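Local coordinates for putative exported protein (Bordetella pertussis Tohama I, PDB 2PFZ) that binds pyroglutamic acid as an extracytoplasmic solute receptor and probably delivers it to a tripartite ATP-independent periplasmic transporter, at residues A[1-6]-A[59-64]; A[64-69]-A[207-212]; A[17-22]-A[113-118]. One frame throughout, in Å; residues are numbered along the deposited sequence.

Contact 1. Residues A[1-6]-A[59-64]; sequences TKWDLP and AQIGEI
Q60 lies flat against the indole of W3. Its CB sits over one face, 3.5 Å from the centroid of the W3 five-membered ring and almost on the ring normal, a CH-pi contact. The Q60 chain is bent at chi2. This turns its amide to within 21° of the indole plane and sends OE1 back to the strand, where OE1 accepts a hydrogen bond from D4 N at 3.0 Å. The N-H points nearly straight at OE1, although D4 N is tilted 30° from the plane of the amide carbonyl.

Next to this stack the packing is apolar and buried. I61 CG2 lies 3.6 Å from W3 CE3, and the two side chains cross at about a right angle. L5 CD1 touches I61 CG1. F22 of helix 14-30 covers both L5 and I61, while V212 of strand 207-213 lies against W3 and I61. Strands 2-6 and 61-64 run side by side in nearly the same direction, 8° apart, within the N-terminal part of this periplasmic binding protein of the DctP family. They do not form a regular ladder: D4 O and I61 O, both acceptors, lie 3.0 Å apart. Beyond that point E63 N donates a straight bond to P6 O. The E63 side chain leads away, and its OE1 is hydrogen-bonded to T7 OG1.

The outer side of the W3 end, past the Q60 amide, is looser and faces solvent: K2 is exposed and D4 partly so. There a water donates to K2 O and D4 OD2 and accepts from Q60 NE2 at 3.2 Å, bridging the edge of the contact.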
# COMPACT_ATOMS: atom_id res chain seq x y z
N THR A 1 -23.59 -12.14 -13.57
CA THR A 1 -22.21 -12.59 -13.26
C THR A 1 -21.82 -12.26 -11.82
O THR A 1 -22.05 -11.15 -11.33
CB THR A 1 -21.22 -11.99 -14.25
OG1 THR A 1 -21.54 -12.48 -15.57
CG2 THR A 1 -19.77 -12.37 -13.90
N LYS A 2 -21.21 -13.24 -11.16
CA LYS A 2 -20.80 -13.12 -9.78
C LYS A 2 -19.27 -13.26 -9.70
O LYS A 2 -18.70 -14.22 -10.22
CB LYS A 2 -21.52 -14.20 -8.96
CG LYS A 2 -21.44 -14.04 -7.48
CD LYS A 2 -22.84 -14.09 -6.87
CE LYS A 2 -22.80 -14.53 -5.43
NZ LYS A 2 -24.15 -14.96 -4.97
N TRP A 3 -18.62 -12.28 -9.07
CA TRP A 3 -17.16 -12.32 -8.89
C TRP A 3 -16.83 -12.29 -7.41
O TRP A 3 -17.61 -11.75 -6.61
CB TRP A 3 -16.48 -11.12 -9.56
CG TRP A 3 -16.28 -11.20 -11.04
CD1 TRP A 3 -16.78 -12.15 -11.90
CD2 TRP A 3 -15.60 -10.23 -11.85
NE1 TRP A 3 -16.42 -11.83 -13.20
CE2 TRP A 3 -15.70 -10.66 -13.19
CE3 TRP A 3 -14.91 -9.03 -11.57
CZ2 TRP A 3 -15.11 -9.95 -14.25
CZ3 TRP A 3 -14.34 -8.33 -12.63
CH2 TRP A 3 -14.45 -8.79 -13.95
N ASP A 4 -15.68 -12.83 -7.05
CA ASP A 4 -15.15 -12.70 -5.68
C ASP A 4 -13.93 -11.82 -5.68
O ASP A 4 -13.10 -11.89 -6.59
CB ASP A 4 -14.75 -14.06 -5.13
CG ASP A 4 -15.94 -14.94 -4.86
OD1 ASP A 4 -16.81 -14.60 -4.00
OD2 ASP A 4 -15.98 -16.00 -5.51
N LEU A 5 -13.80 -11.02 -4.62
CA LEU A 5 -12.72 -10.03 -4.54
C LEU A 5 -12.10 -10.09 -3.16
O LEU A 5 -12.67 -9.58 -2.20
CB LEU A 5 -13.28 -8.62 -4.81
CG LEU A 5 -12.26 -7.49 -5.09
CD1 LEU A 5 -12.95 -6.23 -5.67
CD2 LEU A 5 -11.37 -7.12 -3.89
N PRO A 6 -10.95 -10.77 -3.02
CA PRO A 6 -10.28 -10.75 -1.73
C PRO A 6 -9.53 -9.45 -1.44
O PRO A 6 -8.90 -8.86 -2.32
CB PRO A 6 -9.30 -11.92 -1.85
CG PRO A 6 -8.94 -11.94 -3.26
CD PRO A 6 -10.24 -11.62 -3.98
N ALA A 59 -9.78 -15.98 -8.19
CA ALA A 59 -10.63 -14.81 -7.95
C ALA A 59 -10.54 -14.00 -9.22
O ALA A 59 -9.45 -13.89 -9.76
CB ALA A 59 -10.11 -14.00 -6.73
N GLN A 60 -11.66 -13.46 -9.72
CA GLN A 60 -11.65 -12.70 -10.98
C GLN A 60 -11.07 -11.29 -10.82
O GLN A 60 -10.65 -10.67 -11.78
CB GLN A 60 -13.07 -12.58 -11.55
CG GLN A 60 -13.72 -13.95 -11.80
CD GLN A 60 -14.57 -14.42 -10.63
OE1 GLN A 60 -14.33 -14.07 -9.47
NE2 GLN A 60 -15.57 -15.22 -10.95
N ILE A 61 -11.04 -10.83 -9.58
CA ILE A 61 -10.65 -9.46 -9.21
C ILE A 61 -10.08 -9.54 -7.80
O ILE A 61 -10.47 -10.42 -7.02
CB ILE A 61 -11.90 -8.54 -9.31
CG1 ILE A 61 -11.59 -7.08 -8.94
CG2 ILE A 61 -13.05 -9.09 -8.44
CD1 ILE A 61 -12.53 -6.02 -9.61
N GLY A 62 -9.15 -8.65 -7.45
CA GLY A 62 -8.54 -8.73 -6.13
C GLY A 62 -7.68 -7.52 -5.83
O GLY A 62 -7.16 -6.89 -6.74
N GLU A 63 -7.54 -7.20 -4.55
CA GLU A 63 -6.75 -6.05 -4.11
C GLU A 63 -5.39 -6.50 -3.55
O GLU A 63 -5.32 -7.38 -2.65
CB GLU A 63 -7.50 -5.26 -3.04
CG GLU A 63 -6.78 -3.94 -2.75
CD GLU A 63 -7.02 -3.41 -1.37
OE1 GLU A 63 -7.05 -4.20 -0.38
OE2 GLU A 63 -7.14 -2.17 -1.29
N ILE A 64 -4.31 -5.93 -4.09
CA ILE A 64 -2.97 -6.22 -3.60
C ILE A 64 -2.29 -4.93 -3.12
O ILE A 64 -2.76 -3.83 -3.41
CB ILE A 64 -2.05 -6.86 -4.69
CG1 ILE A 64 -1.91 -5.94 -5.92
CG2 ILE A 64 -2.50 -8.30 -5.08
CD1 ILE A 64 -0.58 -6.12 -6.64
O HOH W 1 -17.22 -16.18 -8.43

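Contact 2. Residues A[64-69]-A[207-212]; sequences ILLTNF and KNAVLV
I64 and L211 meet at about a right angle, with I64 CD1 4.0 Å from L211 CD1. I64 CG1 stands between its own backbone N and carbonyl carbon (chi1 59°), which brings it beside A209 O and close to the leucine methyl. The CB of A209 is on the same face of the sheet. It receives L66 CD2 at 3.7 Å.

L66 also runs obliquely across K207. Its CD1 rests on the CE of the lysine, 3.8 Å away. The lysine chain is bent at chi3 and chi4, and its NZ forms a salt bridge with D79 and a hydrogen bond with Q98.

The pairing belongs to a three-stranded antiparallel sheet with 207-213 in the centre, between 61-65 and 111-118. I64 and A209 form a hydrogen-bonded pair. I64 N donates to A209 O, and A209 N returns a bond to I64 O at 2.8 Å. L66 N then reaches K207 O at 3.1 Å as the chain leaves the strand for a 3-10 turn. A water accepts from T67 N and donates to the same carbonyl.

L65 and N208, a non-hydrogen-bonded pair, cross obliquely on the other face. L65 CD1 presses against N208 OD1 at 3.2 Å. N208 OD1 accepts a hydrogen bond from NE1 of W119, a residue of the pyroglutamate pocket, and the nearest atoms of the L65 side chain and the ligand are about 4 Å apart.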
# COMPACT_ATOMS: atom_id res chain seq x y z
N ILE A 64 -4.31 -5.93 -4.09
CA ILE A 64 -2.97 -6.22 -3.60
C ILE A 64 -2.29 -4.93 -3.12
O ILE A 64 -2.76 -3.83 -3.41
CB ILE A 64 -2.05 -6.86 -4.69
CG1 ILE A 64 -1.91 -5.94 -5.92
CG2 ILE A 64 -2.50 -8.30 -5.08
CD1 ILE A 64 -0.58 -6.12 -6.64
N LEU A 65 -1.20 -5.09 -2.37
CA LEU A 65 -0.28 -4.01 -2.02
C LEU A 65 0.87 -4.18 -2.98
O LEU A 65 1.53 -5.23 -2.96
CB LEU A 65 0.25 -4.21 -0.60
CG LEU A 65 1.33 -3.22 -0.15
CD1 LEU A 65 0.69 -1.88 0.10
CD2 LEU A 65 2.05 -3.79 1.10
N LEU A 66 1.11 -3.18 -3.82
CA LEU A 66 2.10 -3.36 -4.90
C LEU A 66 3.45 -3.82 -4.37
O LEU A 66 4.06 -4.73 -4.92
CB LEU A 66 2.29 -2.06 -5.70
CG LEU A 66 1.07 -1.56 -6.48
CD1 LEU A 66 1.27 -0.16 -7.02
CD2 LEU A 66 0.73 -2.55 -7.58
N THR A 67 3.92 -3.16 -3.31
CA THR A 67 5.25 -3.45 -2.76
C THR A 67 5.43 -4.88 -2.20
O THR A 67 6.56 -5.30 -1.98
CB THR A 67 5.74 -2.38 -1.73
OG1 THR A 67 4.71 -2.09 -0.77
CG2 THR A 67 6.16 -1.10 -2.45
N ASN A 68 4.34 -5.61 -1.95
CA ASN A 68 4.48 -7.02 -1.58
C ASN A 68 5.15 -7.83 -2.67
O ASN A 68 5.67 -8.94 -2.41
CB ASN A 68 3.13 -7.66 -1.26
CG ASN A 68 2.75 -7.57 0.20
OD1 ASN A 68 1.56 -7.61 0.55
ND2 ASN A 68 3.76 -7.47 1.08
N PHE A 69 5.17 -7.27 -3.89
CA PHE A 69 5.64 -8.01 -5.05
C PHE A 69 6.96 -7.49 -5.61
O PHE A 69 7.39 -7.87 -6.70
CB PHE A 69 4.46 -8.15 -6.06
CG PHE A 69 3.28 -8.81 -5.43
CD1 PHE A 69 3.25 -10.19 -5.27
CD2 PHE A 69 2.27 -8.05 -4.84
CE1 PHE A 69 2.22 -10.81 -4.60
CE2 PHE A 69 1.22 -8.66 -4.18
CZ PHE A 69 1.19 -10.04 -4.05
N LYS A 207 1.01 2.09 -2.52
CA LYS A 207 -0.35 1.94 -3.07
C LYS A 207 -0.84 0.51 -3.01
O LYS A 207 -0.06 -0.43 -3.12
CB LYS A 207 -0.40 2.42 -4.53
CG LYS A 207 0.01 3.90 -4.74
CD LYS A 207 -0.24 4.41 -6.19
CE LYS A 207 0.58 3.62 -7.20
NZ LYS A 207 2.04 3.62 -6.85
N ASN A 208 -2.15 0.36 -2.82
CA ASN A 208 -2.85 -0.87 -3.21
C ASN A 208 -3.29 -0.76 -4.66
O ASN A 208 -3.37 0.34 -5.21
CB ASN A 208 -4.05 -1.10 -2.29
CG ASN A 208 -3.63 -1.53 -0.90
OD1 ASN A 208 -2.44 -1.74 -0.64
ND2 ASN A 208 -4.59 -1.65 0.00
N ALA A 209 -3.58 -1.90 -5.28
CA ALA A 209 -4.07 -1.93 -6.64
C ALA A 209 -5.14 -2.99 -6.71
O ALA A 209 -5.00 -4.08 -6.15
CB ALA A 209 -2.95 -2.28 -7.63
N VAL A 210 -6.20 -2.67 -7.43
CA VAL A 210 -7.23 -3.66 -7.70
C VAL A 210 -6.96 -4.20 -9.11
O VAL A 210 -6.95 -3.44 -10.08
CB VAL A 210 -8.63 -3.06 -7.57
CG1 VAL A 210 -9.69 -4.07 -8.06
CG2 VAL A 210 -8.87 -2.67 -6.10
N LEU A 211 -6.70 -5.50 -9.17
CA LEU A 211 -6.33 -6.20 -10.40
C LEU A 211 -7.51 -7.02 -10.84
O LEU A 211 -8.29 -7.48 -10.02
CB LEU A 211 -5.17 -7.16 -10.15
CG LEU A 211 -3.95 -6.67 -9.37
CD1 LEU A 211 -2.88 -7.78 -9.39
CD2 LEU A 211 -3.39 -5.37 -9.94
N VAL A 212 -7.61 -7.20 -12.15
CA VAL A 212 -8.70 -7.96 -12.77
C VAL A 212 -8.08 -8.99 -13.71
O VAL A 212 -7.14 -8.69 -14.48
CB VAL A 212 -9.65 -7.01 -13.57
CG1 VAL A 212 -10.69 -7.81 -14.35
CG2 VAL A 212 -10.37 -6.05 -12.65
O HOH W 2 2.92 -0.50 -2.40

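Contact 3. Residues A[17-22]-A[113-118]; sequences ENLTQF and LLYSVA
Y115 reaches from strand 111-118 to helix 14-30 across a helix-on-sheet interface of the binding-protein fold. The axes of the two segments, 17-22 and 113-118, are 11.9 Å apart, so long side chains bridge the gap. The strand carries a classic beta bulge, in which L114 and Y115 both face V210 of the neighbouring strand. The bulge lets consecutive residues both turn toward the helix.

With chi1 at 72° the Y115 ring rises over its own backbone and extends toward the helix. The F22 ring swings out opposite its backbone N and presents a face to the tyrosine. Y115 CE1 lies over the centre of that face. The pair is edge-to-face, with centroids 5.5 Å apart and planes at 60°. At its far end the F22 ring meets L114, which comes from the opposite direction and sets CD2 3.4 Å from F22 CZ.

Closer to the tyrosine hydroxyl, L19 and N18 take over. L19 CD2 is 3.2 Å from Y115 OH, a snug fit. N18 brings its amide up to the tyrosine ring, with the two planes 81° apart. Its ND2 is 3.8 Å from Y115 CE2. The amide is held from helix 222-256: ND2 donates to A235 O, and OD1 accepts from R238. A water in the plane of the tyrosine ring accepts from N18 ND2 at 3.0 Å and lies 2.8 Å from Y115 OH.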
# COMPACT_ATOMS: atom_id res chain seq x y z
N GLU A 17 -13.54 0.20 2.99
CA GLU A 17 -14.64 1.16 2.90
C GLU A 17 -14.82 1.58 1.43
O GLU A 17 -15.95 1.58 0.93
CB GLU A 17 -14.39 2.39 3.77
CG GLU A 17 -15.51 3.44 3.68
CD GLU A 17 -15.28 4.64 4.61
OE1 GLU A 17 -16.06 5.63 4.55
OE2 GLU A 17 -14.30 4.61 5.40
N ASN A 18 -13.73 1.91 0.74
CA ASN A 18 -13.81 2.32 -0.68
C ASN A 18 -14.27 1.15 -1.55
O ASN A 18 -15.09 1.33 -2.48
CB ASN A 18 -12.44 2.83 -1.18
CG ASN A 18 -12.51 3.53 -2.50
OD1 ASN A 18 -13.42 4.33 -2.76
ND2 ASN A 18 -11.54 3.28 -3.35
N LEU A 19 -13.72 -0.04 -1.28
CA LEU A 19 -14.07 -1.23 -2.07
C LEU A 19 -15.56 -1.54 -1.94
O LEU A 19 -16.20 -2.01 -2.90
CB LEU A 19 -13.27 -2.47 -1.61
CG LEU A 19 -11.84 -2.57 -2.16
CD1 LEU A 19 -11.04 -3.56 -1.29
CD2 LEU A 19 -11.87 -3.02 -3.60
N THR A 20 -16.09 -1.30 -0.75
CA THR A 20 -17.51 -1.51 -0.43
C THR A 20 -18.39 -0.60 -1.30
O THR A 20 -19.38 -1.06 -1.89
CB THR A 20 -17.77 -1.36 1.09
OG1 THR A 20 -17.05 -2.39 1.78
CG2 THR A 20 -19.26 -1.51 1.43
N GLN A 21 -18.01 0.67 -1.42
CA GLN A 21 -18.71 1.59 -2.33
C GLN A 21 -18.52 1.20 -3.79
O GLN A 21 -19.45 1.32 -4.60
CB GLN A 21 -18.27 3.04 -2.10
CG GLN A 21 -19.15 4.08 -2.82
CD GLN A 21 -20.64 3.89 -2.57
OE1 GLN A 21 -21.41 3.64 -3.51
NE2 GLN A 21 -21.06 3.99 -1.32
N PHE A 22 -17.31 0.74 -4.13
CA PHE A 22 -16.98 0.27 -5.47
C PHE A 22 -17.91 -0.85 -5.90
O PHE A 22 -18.47 -0.81 -7.00
CB PHE A 22 -15.52 -0.20 -5.51
CG PHE A 22 -15.16 -1.02 -6.72
CD1 PHE A 22 -15.10 -0.46 -7.98
CD2 PHE A 22 -14.83 -2.38 -6.57
CE1 PHE A 22 -14.77 -1.22 -9.09
CE2 PHE A 22 -14.52 -3.17 -7.69
CZ PHE A 22 -14.47 -2.58 -8.95
N LEU A 113 -4.96 -3.66 -14.66
CA LEU A 113 -5.00 -2.72 -13.52
C LEU A 113 -6.30 -1.95 -13.56
O LEU A 113 -6.53 -1.14 -14.48
CB LEU A 113 -3.82 -1.76 -13.56
CG LEU A 113 -3.78 -0.65 -12.50
CD1 LEU A 113 -3.75 -1.22 -11.08
CD2 LEU A 113 -2.58 0.27 -12.75
N LEU A 114 -7.15 -2.16 -12.58
CA LEU A 114 -8.42 -1.45 -12.57
C LEU A 114 -8.28 -0.07 -11.94
O LEU A 114 -8.67 0.92 -12.53
CB LEU A 114 -9.54 -2.28 -11.91
CG LEU A 114 -10.94 -1.65 -12.02
CD1 LEU A 114 -11.42 -1.64 -13.47
CD2 LEU A 114 -11.93 -2.35 -11.17
N TYR A 115 -7.75 -0.01 -10.74
CA TYR A 115 -7.43 1.27 -10.11
C TYR A 115 -6.41 1.07 -9.01
O TYR A 115 -6.20 -0.05 -8.57
CB TYR A 115 -8.68 1.95 -9.61
CG TYR A 115 -9.33 1.35 -8.39
CD1 TYR A 115 -10.35 0.40 -8.50
CD2 TYR A 115 -8.97 1.79 -7.09
CE1 TYR A 115 -10.99 -0.11 -7.38
CE2 TYR A 115 -9.62 1.29 -5.96
CZ TYR A 115 -10.62 0.33 -6.12
OH TYR A 115 -11.27 -0.18 -5.01
N SER A 116 -5.76 2.15 -8.59
CA SER A 116 -4.71 2.07 -7.57
C SER A 116 -4.86 3.26 -6.63
O SER A 116 -5.08 4.39 -7.10
CB SER A 116 -3.32 2.08 -8.22
OG SER A 116 -2.26 1.90 -7.27
N VAL A 117 -4.81 3.01 -5.32
CA VAL A 117 -4.87 4.12 -4.38
C VAL A 117 -3.80 4.09 -3.31
O VAL A 117 -3.41 3.04 -2.85
CB VAL A 117 -6.31 4.49 -3.82
CG1 VAL A 117 -7.50 3.68 -4.45
CG2 VAL A 117 -6.38 4.66 -2.32
N ALA A 118 -3.30 5.28 -2.97
CA ALA A 118 -2.22 5.40 -2.01
C ALA A 118 -2.73 5.28 -0.59
O ALA A 118 -3.73 5.89 -0.24
CB ALA A 118 -1.50 6.74 -2.18
O HOH W 3 -10.20 0.69 -2.57

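From the N terminus, strand 2-6 comes first and closes contact 1 when 59-64 returns beside it. Helix 14-30 follows that strand, so contact 3, which waits for 113-118, opens inside contact 1 and closes after it; the two cross. Contact 2 starts at I64, where contact 1 ends, and closes only at 207-212. It therefore follows contact 1 in series and crosses contact 3. Contacts 2 and 3 meet on the three-stranded sheet, where V210 O and L114 N are 2.8 Å apart. L5 of contact 1 packs on L19 of contact 3. Together they tie the N-terminal strand and helix to that sheet.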